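PDB 3LM7: putative 4-Hydroxy-2-oxoglutarate aldolase / 2-dehydro-3-deoxyphosphogluconate aldolase from Yersinia enterocolitica, which is a putative aldolase of the KDGP aldolase family, an alpha/beta protein of the TIM-barrel type that assembles with a second copy of itself. Local coordinates for residues L6-Y11 against K215-I220; D13-N18 against I207-G212; F178-C183 against F188-T193. One frame throughout, in Å; residues are numbered along the deposited sequence.

Interaction 1: residues L6-Y11 against K215-I220; sequences LTPNYY and KVIPHI
Tyr10 and Lys215 bring the two irregular backbones closest, with 7.8 Å from CA to CA, a separation bridged by side chains alone. The Tyr10 phenol ring is the centre of the contact. Lys215 lays its aliphatic chain across one face at about a right angle to the tyrosine side chain; its CD stands 3.5 Å from the ring centroid and only 6° off the normal, the geometry of a CH-pi contact. Bends at chi2 (-83°) and chi4 (-79°) fold the lysine so that methylene carbons, rather than the ammonium, lie over the ring. NZ is 5.3 Å from the Tyr10 centroid, at most a weak cation-pi attraction, and is hydrogen-bonded instead to the carbonyl of Asp13. The opposite face of the ring carries Pro8 CB, displaced toward the rim. At the ring edge, Ile217 CG1 approaches Tyr10 CE1 to 3.8 Å, while Ile217 CD1 reaches on toward Pro8 CG at 4.4 Å. An inverse gamma turn centred on Asn9, with a weak Tyr10 N to Pro8 O bond of 3.1 Å, sets Pro8 and Tyr10 close together. Around this cluster, Trp189 of strand 189-192 touches both Tyr10 and Lys215. Residues 215-218 run between two barrel strands, their backbone bonded to Leu190 on one flank and to Arg14, Cys16 and Asn18 on the other, while Val216 packs on helix 201-211.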
ATOM      1  N   LEU A   6       1.992  16.626  -5.109  1.00 11.70           N
ATOM      2  CA  LEU A   6       1.108  16.146  -6.174  1.00 11.60           C
ATOM      3  C   LEU A   6       0.339  14.868  -5.772  1.00 11.22           C
ATOM      4  O   LEU A   6      -0.394  14.362  -6.588  1.00 10.18           O
ATOM      5  CB  LEU A   6       1.915  15.803  -7.447  1.00 11.26           C
ATOM      6  CG  LEU A   6       2.652  16.989  -8.086  1.00 13.34           C
ATOM      7  CD1 LEU A   6       3.454  16.609  -9.374  1.00 16.22           C
ATOM      8  CD2 LEU A   6       1.614  18.092  -8.423  1.00 12.11           C
ATOM      9  N   THR A   7       0.560  14.335  -4.564  1.00 10.79           N
ATOM     10  CA  THR A   7      -0.233  13.205  -4.065  1.00  9.82           C
ATOM     11  C   THR A   7      -1.090  13.636  -2.867  1.00 10.65           C
ATOM     12  O   THR A   7      -0.674  14.562  -2.134  1.00  9.42           O
ATOM     13  CB  THR A   7       0.694  12.076  -3.613  1.00 10.15           C
ATOM     14  OG1 THR A   7       1.551  12.573  -2.588  1.00  9.17           O
ATOM     15  CG2 THR A   7       1.567  11.548  -4.814  1.00  9.41           C
ATOM     16  N   PRO A   8      -2.296  13.019  -2.670  1.00 10.77           N
ATOM     17  CA  PRO A   8      -3.171  13.385  -1.545  1.00 10.92           C
ATOM     18  C   PRO A   8      -2.471  13.171  -0.188  1.00 10.99           C
ATOM     19  O   PRO A   8      -1.575  12.302  -0.049  1.00 10.13           O
ATOM     20  CB  PRO A   8      -4.344  12.369  -1.634  1.00 10.10           C
ATOM     21  CG  PRO A   8      -4.417  12.118  -3.160  1.00 10.61           C
ATOM     22  CD  PRO A   8      -2.939  12.024  -3.546  1.00 11.64           C
ATOM     23  N   ASN A   9      -2.921  13.917   0.817  1.00 11.76           N
ATOM     24  CA  ASN A   9      -2.410  13.705   2.204  1.00 12.76           C
ATOM     25  C   ASN A   9      -3.239  12.651   2.899  1.00 11.19           C
ATOM     26  O   ASN A   9      -4.114  12.946   3.705  1.00 10.88           O
ATOM     27  CB  ASN A   9      -2.525  15.012   3.015  1.00 14.37           C
ATOM     28  CG  ASN A   9      -1.861  14.905   4.439  1.00 22.50           C
ATOM     29  OD1 ASN A   9      -1.150  13.901   4.792  1.00 25.63           O
ATOM     30  ND2 ASN A   9      -2.107  15.969   5.276  1.00 30.32           N
ATOM     31  N   TYR A  10      -2.971  11.391   2.604  1.00 10.37           N
ATOM     32  CA  TYR A  10      -3.737  10.346   3.202  1.00 10.82           C
ATOM     33  C   TYR A  10      -3.407  10.307   4.681  1.00 12.62           C
ATOM     34  O   TYR A  10      -2.269  10.473   5.080  1.00 12.18           O
ATOM     35  CB  TYR A  10      -3.320   8.985   2.641  1.00 10.57           C
ATOM     36  CG  TYR A  10      -3.461   8.895   1.126  1.00  9.28           C
ATOM     37  CD1 TYR A  10      -4.673   8.560   0.533  1.00  9.18           C
ATOM     38  CD2 TYR A  10      -2.319   9.080   0.297  1.00  9.19           C
ATOM     39  CE1 TYR A  10      -4.818   8.459  -0.880  1.00  5.10           C
ATOM     40  CE2 TYR A  10      -2.441   8.966  -1.083  1.00  6.95           C
ATOM     41  CZ  TYR A  10      -3.685   8.651  -1.661  1.00  7.71           C
ATOM     42  OH  TYR A  10      -3.709   8.467  -3.036  1.00  8.85           O
ATOM     43  N   TYR A  11      -4.414  10.022   5.468  1.00 10.95           N
ATOM     44  CA  TYR A  11      -4.172   9.842   6.888  1.00 10.31           C
ATOM     45  C   TYR A  11      -3.515   8.487   7.064  1.00  9.12           C
ATOM     46  O   TYR A  11      -4.074   7.437   6.624  1.00  8.97           O
ATOM     47  CB  TYR A  11      -5.479   9.879   7.636  1.00  7.50           C
ATOM     48  CG  TYR A  11      -5.305   9.564   9.128  1.00 11.13           C
ATOM     49  CD1 TYR A  11      -4.811  10.575  10.031  1.00 11.31           C
ATOM     50  CD2 TYR A  11      -5.634   8.305   9.627  1.00 11.45           C
ATOM     51  CE1 TYR A  11      -4.666  10.299  11.417  1.00 15.57           C
ATOM     52  CE2 TYR A  11      -5.473   8.012  10.999  1.00 13.48           C
ATOM     53  CZ  TYR A  11      -5.001   9.021  11.868  1.00 13.16           C
ATOM     54  OH  TYR A  11      -4.861   8.697  13.185  1.00 13.32           O
ATOM     55  N   LYS A 215      -5.031   2.349  -0.651  1.00  7.66           N
ATOM     56  CA  LYS A 215      -5.495   3.738  -0.522  1.00  7.73           C
ATOM     57  C   LYS A 215      -6.954   3.789  -0.818  1.00  7.69           C
ATOM     58  O   LYS A 215      -7.426   3.262  -1.875  1.00  7.83           O
ATOM     59  CB  LYS A 215      -4.771   4.615  -1.550  1.00  6.46           C
ATOM     60  CG  LYS A 215      -3.194   4.550  -1.431  1.00 10.50           C
ATOM     61  CD  LYS A 215      -2.670   5.437  -0.420  1.00 11.91           C
ATOM     62  CE  LYS A 215      -1.146   5.578  -0.452  1.00 15.57           C
ATOM     63  NZ  LYS A 215      -0.548   4.401   0.188  1.00 19.08           N
ATOM     64  N   VAL A 216      -7.682   4.465   0.054  1.00  7.23           N
ATOM     65  CA  VAL A 216      -9.124   4.592  -0.096  1.00  6.31           C
ATOM     66  C   VAL A 216      -9.473   6.060  -0.076  1.00  6.88           C
ATOM     67  O   VAL A 216      -8.987   6.788   0.800  1.00  6.60           O
ATOM     68  CB  VAL A 216      -9.903   3.875   1.069  1.00  6.44           C
ATOM     69  CG1 VAL A 216     -11.399   3.894   0.749  1.00  6.87           C
ATOM     70  CG2 VAL A 216      -9.362   2.428   1.204  1.00  6.22           C
ATOM     71  N   ILE A 217     -10.246   6.519  -1.063  1.00  7.32           N
ATOM     72  CA  ILE A 217     -10.586   7.957  -1.166  1.00  7.11           C
ATOM     73  C   ILE A 217     -12.122   8.000  -1.249  1.00  6.90           C
ATOM     74  O   ILE A 217     -12.705   7.945  -2.322  1.00  7.19           O
ATOM     75  CB  ILE A 217      -9.919   8.685  -2.393  1.00  5.37           C
ATOM     76  CG1 ILE A 217      -8.385   8.610  -2.276  1.00  7.03           C
ATOM     77  CG2 ILE A 217     -10.405  10.214  -2.468  1.00  5.29           C
ATOM     78  CD1 ILE A 217      -7.606   9.132  -3.590  1.00  7.64           C
ATOM     79  N   PRO A 218     -12.796   8.036  -0.085  1.00  8.19           N
ATOM     80  CA  PRO A 218     -14.268   8.033  -0.152  1.00  7.59           C
ATOM     81  C   PRO A 218     -14.756   9.420  -0.520  1.00  8.21           C
ATOM     82  O   PRO A 218     -14.129  10.403  -0.095  1.00  9.56           O
ATOM     83  CB  PRO A 218     -14.692   7.696   1.285  1.00  6.15           C
ATOM     84  CG  PRO A 218     -13.589   8.163   2.138  1.00  6.49           C
ATOM     85  CD  PRO A 218     -12.290   7.898   1.301  1.00  8.42           C
ATOM     86  N   HIS A 219     -15.860   9.510  -1.264  1.00  6.30           N
ATOM     87  CA  HIS A 219     -16.398  10.800  -1.642  1.00  7.88           C
ATOM     88  C   HIS A 219     -17.659  11.040  -0.850  1.00  8.28           C
ATOM     89  O   HIS A 219     -18.478  10.147  -0.785  1.00  8.92           O
ATOM     90  CB  HIS A 219     -16.745  10.798  -3.144  1.00  7.31           C
ATOM     91  CG  HIS A 219     -15.535  10.735  -4.014  1.00  7.49           C
ATOM     92  ND1 HIS A 219     -15.286  11.674  -4.987  1.00  8.94           N
ATOM     93  CD2 HIS A 219     -14.492   9.866  -4.040  1.00  6.71           C
ATOM     94  CE1 HIS A 219     -14.150  11.370  -5.605  1.00  9.17           C
ATOM     95  NE2 HIS A 219     -13.660  10.267  -5.070  1.00  7.84           N
ATOM     96  N   ILE A 220     -17.795  12.237  -0.263  1.00  8.08           N
ATOM     97  CA  ILE A 220     -18.976  12.559   0.551  1.00  9.38           C
ATOM     98  C   ILE A 220     -19.506  13.929   0.153  1.00  7.84           C
ATOM     99  O   ILE A 220     -18.842  14.917   0.318  1.00  9.03           O
ATOM    100  CB  ILE A 220     -18.680  12.542   2.086  1.00  9.57           C
ATOM    101  CG1 ILE A 220     -17.755  11.361   2.484  1.00  9.55           C
ATOM    102  CG2 ILE A 220     -20.021  12.499   2.846  1.00 12.70           C
ATOM    103  CD1 ILE A 220     -16.229  11.651   2.288  1.00  7.64           C
TER

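Interaction 2: residues D13-N18 against I207-G212; sequences DRVCLN and IALDAG. With K (potassium ion), chain E.
The guanidinium of Arg14 presents one face to Leu209, whose CD2 methyl sits 3.5 Å above the plane, offset toward the rim and nearest NH2. In the plane, at the edge, lie water 1 and the carbonyl oxygen of Leu209. Arg14 NH2 donates to water 1 at 2.7 Å, and that water in turn donates a hydrogen bond to Leu209 O, also at 2.7 Å; the side chain is thus tied to the helix end through solvent. The same NH2 is hydrogen-bonded directly to Val213 O, and NE makes a weak bond to Thr214 O, so two carbonyls just past the helix help fix the rotation of the group. Gly187 of the second subunit packs on Arg14 as well. Bends at chi2 and chi3, both near -65°, curl the arginine chain over the leucine instead of extending it. Leu209 CD2 has a second neighbour in Val15 CG2, 4.0 Å away, the two side chains crossing at about a right angle, with Val244 and Ile247 of helix 234-247 joining this apolar patch. Gly212, at phi 104°, is the C-prime residue of a Schellman motif: Val213 N returns to Ala208 O, and Gly212 N makes a weak bond to Leu209 O. The turn of chain before it also serves a metal site. Ala211 O binds the potassium ion at 2.6 Å, and water 2, one of four waters on the ion, donates to Asp210 O. Ala211 O of the second subunit is bound to the same potassium ion, so the Schellman-capped C-terminus of a barrel helix here forms an intersubunit metal site, with one carbonyl from each subunit as ligand beside the waters.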
ATOM      1  N   ASP A  13      -1.281   7.119   5.535  1.00 13.30           N
ATOM      2  CA  ASP A  13      -1.049   6.508   4.241  1.00 15.09           C
ATOM      3  C   ASP A  13      -2.107   5.590   3.775  1.00 13.85           C
ATOM      4  O   ASP A  13      -1.833   4.785   2.888  1.00 11.91           O
ATOM      5  CB  ASP A  13       0.267   5.738   4.211  1.00 16.76           C
ATOM      6  CG  ASP A  13       1.350   6.562   3.602  1.00 27.86           C
ATOM      7  OD1 ASP A  13       1.171   7.044   2.396  1.00 31.74           O
ATOM      8  OD2 ASP A  13       2.318   6.783   4.367  1.00 37.54           O
ATOM      9  N   ARG A  14      -3.327   5.767   4.295  1.00 11.49           N
ATOM     10  CA  ARG A  14      -4.399   4.840   3.929  1.00 11.36           C
ATOM     11  C   ARG A  14      -5.616   5.518   3.358  1.00 10.31           C
ATOM     12  O   ARG A  14      -6.169   5.024   2.386  1.00 11.60           O
ATOM     13  CB  ARG A  14      -4.855   3.974   5.112  1.00 11.78           C
ATOM     14  CG  ARG A  14      -3.886   2.921   5.618  1.00 19.56           C
ATOM     15  CD  ARG A  14      -3.590   1.795   4.583  1.00 19.36           C
ATOM     16  NE  ARG A  14      -4.667   0.895   4.099  1.00 22.25           N
ATOM     17  CZ  ARG A  14      -5.162  -0.151   4.760  1.00 22.90           C
ATOM     18  NH1 ARG A  14      -4.800  -0.355   6.026  1.00 26.33           N
ATOM     19  NH2 ARG A  14      -6.087  -0.955   4.209  1.00 22.83           N
ATOM     20  N   VAL A  15      -6.102   6.572   4.014  1.00  8.67           N
ATOM     21  CA  VAL A  15      -7.439   7.133   3.666  1.00  8.21           C
ATOM     22  C   VAL A  15      -7.406   8.620   3.538  1.00  9.10           C
ATOM     23  O   VAL A  15      -6.870   9.300   4.467  1.00  9.61           O
ATOM     24  CB  VAL A  15      -8.511   6.804   4.731  1.00  9.50           C
ATOM     25  CG1 VAL A  15      -9.876   7.502   4.325  1.00  7.25           C
ATOM     26  CG2 VAL A  15      -8.662   5.278   4.813  1.00  8.53           C
ATOM     27  N   CYS A  16      -8.004   9.141   2.447  1.00  7.41           N
ATOM     28  CA  CYS A  16      -8.067  10.599   2.259  1.00  8.12           C
ATOM     29  C   CYS A  16      -9.513  10.928   1.892  1.00  8.95           C
ATOM     30  O   CYS A  16     -10.099  10.299   1.013  1.00  8.17           O
ATOM     31  CB  CYS A  16      -7.081  11.053   1.140  1.00  5.75           C
ATOM     32  SG  CYS A  16      -7.021  12.881   0.984  1.00  9.19           S
ATOM     33  N   LEU A  17     -10.098  11.920   2.554  1.00  7.70           N
ATOM     34  CA  LEU A  17     -11.480  12.270   2.248  1.00  7.81           C
ATOM     35  C   LEU A  17     -11.520  13.003   0.924  1.00  5.89           C
ATOM     36  O   LEU A  17     -10.549  13.653   0.537  1.00  6.61           O
ATOM     37  CB  LEU A  17     -12.067  13.227   3.352  1.00  6.74           C
ATOM     38  CG  LEU A  17     -12.015  12.660   4.750  1.00  7.83           C
ATOM     39  CD1 LEU A  17     -12.557  13.775   5.673  1.00  9.18           C
ATOM     40  CD2 LEU A  17     -12.880  11.361   4.922  1.00  5.29           C
ATOM     41  N   ASN A  18     -12.675  12.989   0.257  1.00  6.89           N
ATOM     42  CA  ASN A  18     -12.919  13.867  -0.850  1.00  6.71           C
ATOM     43  C   ASN A  18     -14.298  14.512  -0.734  1.00  7.98           C
ATOM     44  O   ASN A  18     -15.330  13.805  -0.748  1.00  8.71           O
ATOM     45  CB  ASN A  18     -12.694  13.057  -2.195  1.00  7.20           C
ATOM     46  CG  ASN A  18     -12.690  13.917  -3.482  1.00  9.22           C
ATOM     47  OD1 ASN A  18     -11.900  13.617  -4.452  1.00 14.90           O
ATOM     48  ND2 ASN A  18     -13.587  14.881  -3.587  1.00  4.77           N
ATOM     49  N   ILE A 207     -15.176  -1.706   5.043  1.00  8.20           N
ATOM     50  CA  ILE A 207     -15.165  -2.806   4.061  1.00  8.38           C
ATOM     51  C   ILE A 207     -13.916  -2.775   3.202  1.00  8.02           C
ATOM     52  O   ILE A 207     -13.282  -3.808   2.953  1.00  6.69           O
ATOM     53  CB  ILE A 207     -16.430  -2.693   3.169  1.00  9.77           C
ATOM     54  CG1 ILE A 207     -17.609  -3.260   3.940  1.00  7.76           C
ATOM     55  CG2 ILE A 207     -16.240  -3.428   1.794  1.00  8.36           C
ATOM     56  CD1 ILE A 207     -18.959  -2.869   3.272  1.00 12.21           C
ATOM     57  N   ALA A 208     -13.542  -1.579   2.743  1.00  7.88           N
ATOM     58  CA  ALA A 208     -12.324  -1.434   1.904  1.00  9.04           C
ATOM     59  C   ALA A 208     -11.066  -1.752   2.723  1.00  8.86           C
ATOM     60  O   ALA A 208     -10.134  -2.418   2.200  1.00  8.84           O
ATOM     61  CB  ALA A 208     -12.190   0.044   1.288  1.00  8.77           C
ATOM     62  N   LEU A 209     -11.003  -1.265   3.973  1.00  7.91           N
ATOM     63  CA  LEU A 209      -9.833  -1.558   4.794  1.00  7.96           C
ATOM     64  C   LEU A 209      -9.731  -3.051   5.108  1.00  8.94           C
ATOM     65  O   LEU A 209      -8.635  -3.602   5.062  1.00  9.36           O
ATOM     66  CB  LEU A 209      -9.881  -0.771   6.122  1.00 10.35           C
ATOM     67  CG  LEU A 209      -9.902   0.752   5.999  1.00 10.40           C
ATOM     68  CD1 LEU A 209     -10.079   1.424   7.432  1.00 10.09           C
ATOM     69  CD2 LEU A 209      -8.570   1.272   5.323  1.00 11.01           C
ATOM     70  N   ASP A 210     -10.861  -3.717   5.401  1.00  8.15           N
ATOM     71  CA  ASP A 210     -10.816  -5.161   5.741  1.00  9.96           C
ATOM     72  C   ASP A 210     -10.410  -6.011   4.524  1.00 11.07           C
ATOM     73  O   ASP A 210      -9.739  -7.011   4.720  1.00 13.12           O
ATOM     74  CB  ASP A 210     -12.173  -5.683   6.234  1.00 10.06           C
ATOM     75  CG  ASP A 210     -12.536  -5.172   7.650  1.00 12.42           C
ATOM     76  OD1 ASP A 210     -11.691  -4.553   8.341  1.00 12.46           O
ATOM     77  OD2 ASP A 210     -13.692  -5.383   8.039  1.00 15.09           O
ATOM     78  N   ALA A 211     -10.802  -5.577   3.309  1.00  9.71           N
ATOM     79  CA  ALA A 211     -10.327  -6.200   2.046  1.00 11.22           C
ATOM     80  C   ALA A 211      -8.816  -6.036   1.825  1.00 11.52           C
ATOM     81  O   ALA A 211      -8.154  -6.934   1.227  1.00 12.13           O
ATOM     82  CB  ALA A 211     -11.130  -5.631   0.829  1.00 11.13           C
ATOM     83  N   GLY A 212      -8.242  -4.966   2.364  1.00  9.87           N
ATOM     84  CA  GLY A 212      -6.794  -4.732   2.270  1.00 10.03           C
ATOM     85  C   GLY A 212      -6.468  -3.635   1.228  1.00  9.18           C
ATOM     86  O   GLY A 212      -5.318  -3.485   0.808  1.00 10.89           O
TER
HETATM   87  K     K E 401      -8.318  -9.581   1.142  1.00 15.24           K
HETATM   88  O   HOH W   1      -6.246  -2.855   6.125  1.00 35.07           O
HETATM   89  O   HOH W   2      -8.381  -9.407   4.092  1.00 21.95           O
HETATM   90  O   HOH W   3      -7.900  -9.557  -1.782  1.00 13.09           O
HETATM   91  O   HOH W   4      -8.627 -12.584   0.666  1.00 15.66           O
HETATM   92  O   HOH W   5     -10.854  -9.842   2.340  1.00 33.82           O

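Interaction 3: residues F178-C183 against F188-T193; sequences FVAEAC and FWLEPT
Leu190 is the bump of this contact, and the surface of helix 178-183 supplies the hollow. Its two methyls part between neighbouring helix residues: CD1 meets Val179 CG1 at 3.8 Å, and CD2 settles against Ala180, 3.6 Å from CA. The short side chain of alanine lets the methyl come right down to the helix backbone. With CG anti to the backbone N (chi1 -176°), Leu190 reaches out from the strand and drives its fork into that shallow seat, while the Val179 side chain crosses it at about a right angle. Cys183 lies one helical turn further on. Its CB rests 3.3 Å from Phe188 O, and its SG leans toward the start of the strand, 3.8 Å from Trp189 O and 4.2 Å from Leu190 CB. The Phe188 ring leads away from the helix, toward Val162 of strand 161-164 and Leu154 of helix 147-156. The axes of helix 178-183 and strand 189-192 approach to 8.4 Å and run nearly antiparallel, at 158°, as expected where a helix of a beta-alpha-beta unit returns the chain to the next parallel strand. One hydrogen bond spans the two segments: Phe188 N donates to Cys183 O at 2.8 Å, with an N-H...O angle of 156°. Chemically, then, the part made by Val179, Ala180 and Leu190 is purely hydrocarbon, whereas Cys183 packs against the backbone oxygens of Phe188 and Trp189 as well as Leu190 CB, and directional bonding is confined to the backbone at the turn, where the chain leaves the helix for the strand.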
ATOM      1  N   PHE A 178     -16.776  -7.027  -3.402  1.00  6.53           N
ATOM      2  CA  PHE A 178     -16.030  -7.761  -4.410  1.00  7.25           C
ATOM      3  C   PHE A 178     -14.995  -6.847  -5.045  1.00  6.66           C
ATOM      4  O   PHE A 178     -13.861  -7.280  -5.256  1.00  9.51           O
ATOM      5  CB  PHE A 178     -16.984  -8.323  -5.484  1.00  7.10           C
ATOM      6  CG  PHE A 178     -16.296  -9.284  -6.438  1.00  7.55           C
ATOM      7  CD1 PHE A 178     -16.387 -10.646  -6.264  1.00 11.68           C
ATOM      8  CD2 PHE A 178     -15.541  -8.787  -7.522  1.00  8.31           C
ATOM      9  CE1 PHE A 178     -15.706 -11.524  -7.183  1.00 12.79           C
ATOM     10  CE2 PHE A 178     -14.893  -9.672  -8.434  1.00 11.11           C
ATOM     11  CZ  PHE A 178     -14.980 -11.020  -8.268  1.00 11.22           C
ATOM     12  N   VAL A 179     -15.393  -5.653  -5.431  1.00  6.20           N
ATOM     13  CA  VAL A 179     -14.447  -4.680  -6.063  1.00  4.68           C
ATOM     14  C   VAL A 179     -13.282  -4.382  -5.112  1.00  4.69           C
ATOM     15  O   VAL A 179     -12.117  -4.303  -5.553  1.00  5.34           O
ATOM     16  CB  VAL A 179     -15.181  -3.399  -6.461  1.00  5.44           C
ATOM     17  CG1 VAL A 179     -14.246  -2.255  -6.874  1.00  2.80           C
ATOM     18  CG2 VAL A 179     -16.178  -3.703  -7.697  1.00  4.99           C
ATOM     19  N   ALA A 180     -13.621  -4.181  -3.832  1.00  6.75           N
ATOM     20  CA  ALA A 180     -12.618  -3.939  -2.803  1.00  7.30           C
ATOM     21  C   ALA A 180     -11.611  -5.096  -2.712  1.00  7.72           C
ATOM     22  O   ALA A 180     -10.382  -4.874  -2.674  1.00  5.75           O
ATOM     23  CB  ALA A 180     -13.315  -3.664  -1.447  1.00  6.03           C
ATOM     24  N   GLU A 181     -12.096  -6.343  -2.729  1.00  8.11           N
ATOM     25  CA  GLU A 181     -11.156  -7.510  -2.651  1.00  7.95           C
ATOM     26  C   GLU A 181     -10.267  -7.618  -3.888  1.00  7.56           C
ATOM     27  O   GLU A 181      -9.062  -7.899  -3.765  1.00  5.74           O
ATOM     28  CB  GLU A 181     -11.931  -8.807  -2.440  1.00  9.45           C
ATOM     29  CG  GLU A 181     -12.989  -8.536  -1.432  1.00 15.82           C
ATOM     30  CD  GLU A 181     -12.974  -9.420  -0.300  1.00 30.40           C
ATOM     31  OE1 GLU A 181     -11.848  -9.429   0.314  1.00 35.69           O
ATOM     32  OE2 GLU A 181     -14.080 -10.048  -0.013  1.00 28.24           O
ATOM     33  N   ALA A 182     -10.855  -7.271  -5.048  1.00  5.67           N
ATOM     34  CA  ALA A 182     -10.109  -7.290  -6.301  1.00  5.38           C
ATOM     35  C   ALA A 182      -9.056  -6.129  -6.341  1.00  4.98           C
ATOM     36  O   ALA A 182      -7.874  -6.324  -6.772  1.00  5.39           O
ATOM     37  CB  ALA A 182     -11.127  -7.201  -7.506  1.00  6.28           C
ATOM     38  N   CYS A 183      -9.416  -4.959  -5.808  1.00  6.19           N
ATOM     39  CA  CYS A 183      -8.417  -3.869  -5.751  1.00  4.94           C
ATOM     40  C   CYS A 183      -7.261  -4.278  -4.826  1.00  4.90           C
ATOM     41  O   CYS A 183      -6.132  -4.022  -5.139  1.00  6.63           O
ATOM     42  CB  CYS A 183      -9.033  -2.572  -5.190  1.00  4.82           C
ATOM     43  SG  CYS A 183     -10.171  -1.744  -6.468  1.00  7.50           S
ATOM     44  N   PHE A 188      -4.537  -2.053  -6.372  1.00  6.74           N
ATOM     45  CA  PHE A 188      -5.183  -0.857  -6.967  1.00  6.51           C
ATOM     46  C   PHE A 188      -6.034  -0.155  -5.889  1.00  7.68           C
ATOM     47  O   PHE A 188      -6.337  -0.722  -4.840  1.00  7.09           O
ATOM     48  CB  PHE A 188      -6.051  -1.253  -8.182  1.00  5.54           C
ATOM     49  CG  PHE A 188      -6.166  -0.192  -9.242  1.00  7.44           C
ATOM     50  CD1 PHE A 188      -5.023   0.284  -9.908  1.00  8.82           C
ATOM     51  CD2 PHE A 188      -7.445   0.274  -9.650  1.00  6.51           C
ATOM     52  CE1 PHE A 188      -5.134   1.267 -10.936  1.00  8.20           C
ATOM     53  CE2 PHE A 188      -7.554   1.212 -10.707  1.00  6.80           C
ATOM     54  CZ  PHE A 188      -6.387   1.699 -11.355  1.00  6.68           C
ATOM     55  N   TRP A 189      -6.312   1.122  -6.113  1.00  6.59           N
ATOM     56  CA  TRP A 189      -6.966   1.974  -5.111  1.00  6.09           C
ATOM     57  C   TRP A 189      -8.428   2.142  -5.408  1.00  6.74           C
ATOM     58  O   TRP A 189      -8.896   1.852  -6.518  1.00  6.14           O
ATOM     59  CB  TRP A 189      -6.245   3.335  -5.071  1.00  5.41           C
ATOM     60  CG  TRP A 189      -4.734   3.152  -4.833  1.00  7.44           C
ATOM     61  CD1 TRP A 189      -4.076   2.037  -4.279  1.00  7.64           C
ATOM     62  CD2 TRP A 189      -3.723   4.111  -5.121  1.00  8.25           C
ATOM     63  NE1 TRP A 189      -2.723   2.265  -4.267  1.00  6.67           N
ATOM     64  CE2 TRP A 189      -2.470   3.530  -4.752  1.00  9.51           C
ATOM     65  CE3 TRP A 189      -3.750   5.441  -5.626  1.00 10.50           C
ATOM     66  CZ2 TRP A 189      -1.242   4.218  -4.904  1.00  8.32           C
ATOM     67  CZ3 TRP A 189      -2.479   6.126  -5.823  1.00 10.43           C
ATOM     68  CH2 TRP A 189      -1.260   5.487  -5.449  1.00 10.27           C
ATOM     69  N   LEU A 190      -9.187   2.626  -4.418  1.00  5.29           N
ATOM     70  CA  LEU A 190     -10.633   2.608  -4.553  1.00  5.47           C
ATOM     71  C   LEU A 190     -11.290   3.869  -3.989  1.00  5.92           C
ATOM     72  O   LEU A 190     -10.926   4.328  -2.875  1.00  5.70           O
ATOM     73  CB  LEU A 190     -11.168   1.380  -3.774  1.00  4.25           C
ATOM     74  CG  LEU A 190     -12.694   1.058  -3.820  1.00  6.81           C
ATOM     75  CD1 LEU A 190     -13.245   1.028  -5.266  1.00  7.62           C
ATOM     76  CD2 LEU A 190     -12.938  -0.337  -3.143  1.00  2.73           C
ATOM     77  N   GLU A 191     -12.283   4.403  -4.732  1.00  4.73           N
ATOM     78  CA  GLU A 191     -12.961   5.622  -4.337  1.00  5.35           C
ATOM     79  C   GLU A 191     -14.460   5.374  -4.331  1.00  6.49           C
ATOM     80  O   GLU A 191     -15.148   5.596  -5.357  1.00  6.93           O
ATOM     81  CB  GLU A 191     -12.585   6.772  -5.310  1.00  4.81           C
ATOM     82  CG  GLU A 191     -11.058   6.846  -5.577  1.00  6.79           C
ATOM     83  CD  GLU A 191     -10.625   8.148  -6.188  1.00  5.79           C
ATOM     84  OE1 GLU A 191     -11.445   9.102  -6.215  1.00  6.69           O
ATOM     85  OE2 GLU A 191      -9.437   8.268  -6.516  1.00  8.00           O
ATOM     86  N   PRO A 192     -15.000   4.865  -3.203  1.00  6.49           N
ATOM     87  CA  PRO A 192     -16.456   4.653  -3.174  1.00  7.38           C
ATOM     88  C   PRO A 192     -17.206   5.975  -3.221  1.00  6.84           C
ATOM     89  O   PRO A 192     -16.805   6.951  -2.547  1.00  5.44           O
ATOM     90  CB  PRO A 192     -16.705   3.967  -1.817  1.00  6.99           C
ATOM     91  CG  PRO A 192     -15.509   4.347  -0.983  1.00  8.57           C
ATOM     92  CD  PRO A 192     -14.346   4.512  -1.923  1.00  8.29           C
ATOM     93  N   THR A 193     -18.263   6.046  -4.033  1.00  7.34           N
ATOM     94  CA  THR A 193     -18.909   7.361  -4.262  1.00  9.07           C
ATOM     95  C   THR A 193     -20.399   7.086  -4.487  1.00  9.90           C
ATOM     96  O   THR A 193     -20.767   6.179  -5.285  1.00  8.40           O
ATOM     97  CB  THR A 193     -18.423   8.064  -5.560  1.00  7.94           C
ATOM     98  OG1 THR A 193     -16.995   8.199  -5.587  1.00 10.32           O
ATOM     99  CG2 THR A 193     -19.008   9.458  -5.737  1.00  7.36           C
TER

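From the N terminus, residues 6-11 and then 13-18 come first, and their partners wait some two hundred residues on. Interaction 3 closes a short local loop, from helix 173-185 into strand 189-192. It lies inside the long loop closed by interaction 2 (13-18 with 207-212), which in turn lies inside that of interaction 1 (6-11 with 215-220); the three nest and none cross. Ile220 N to Asn18 O joins interactions 1 and 2, His219 NE2 to Glu191 OE1 joins 1 and 3, and Ala211 on Ala180 joins 2 and 3, packing helix 201-211 against helix 173-185. Residues 215-220 thus bridge the outermost strands, 17-20 and 189-192, while interactions 2 and 3 seat those two helices on this region.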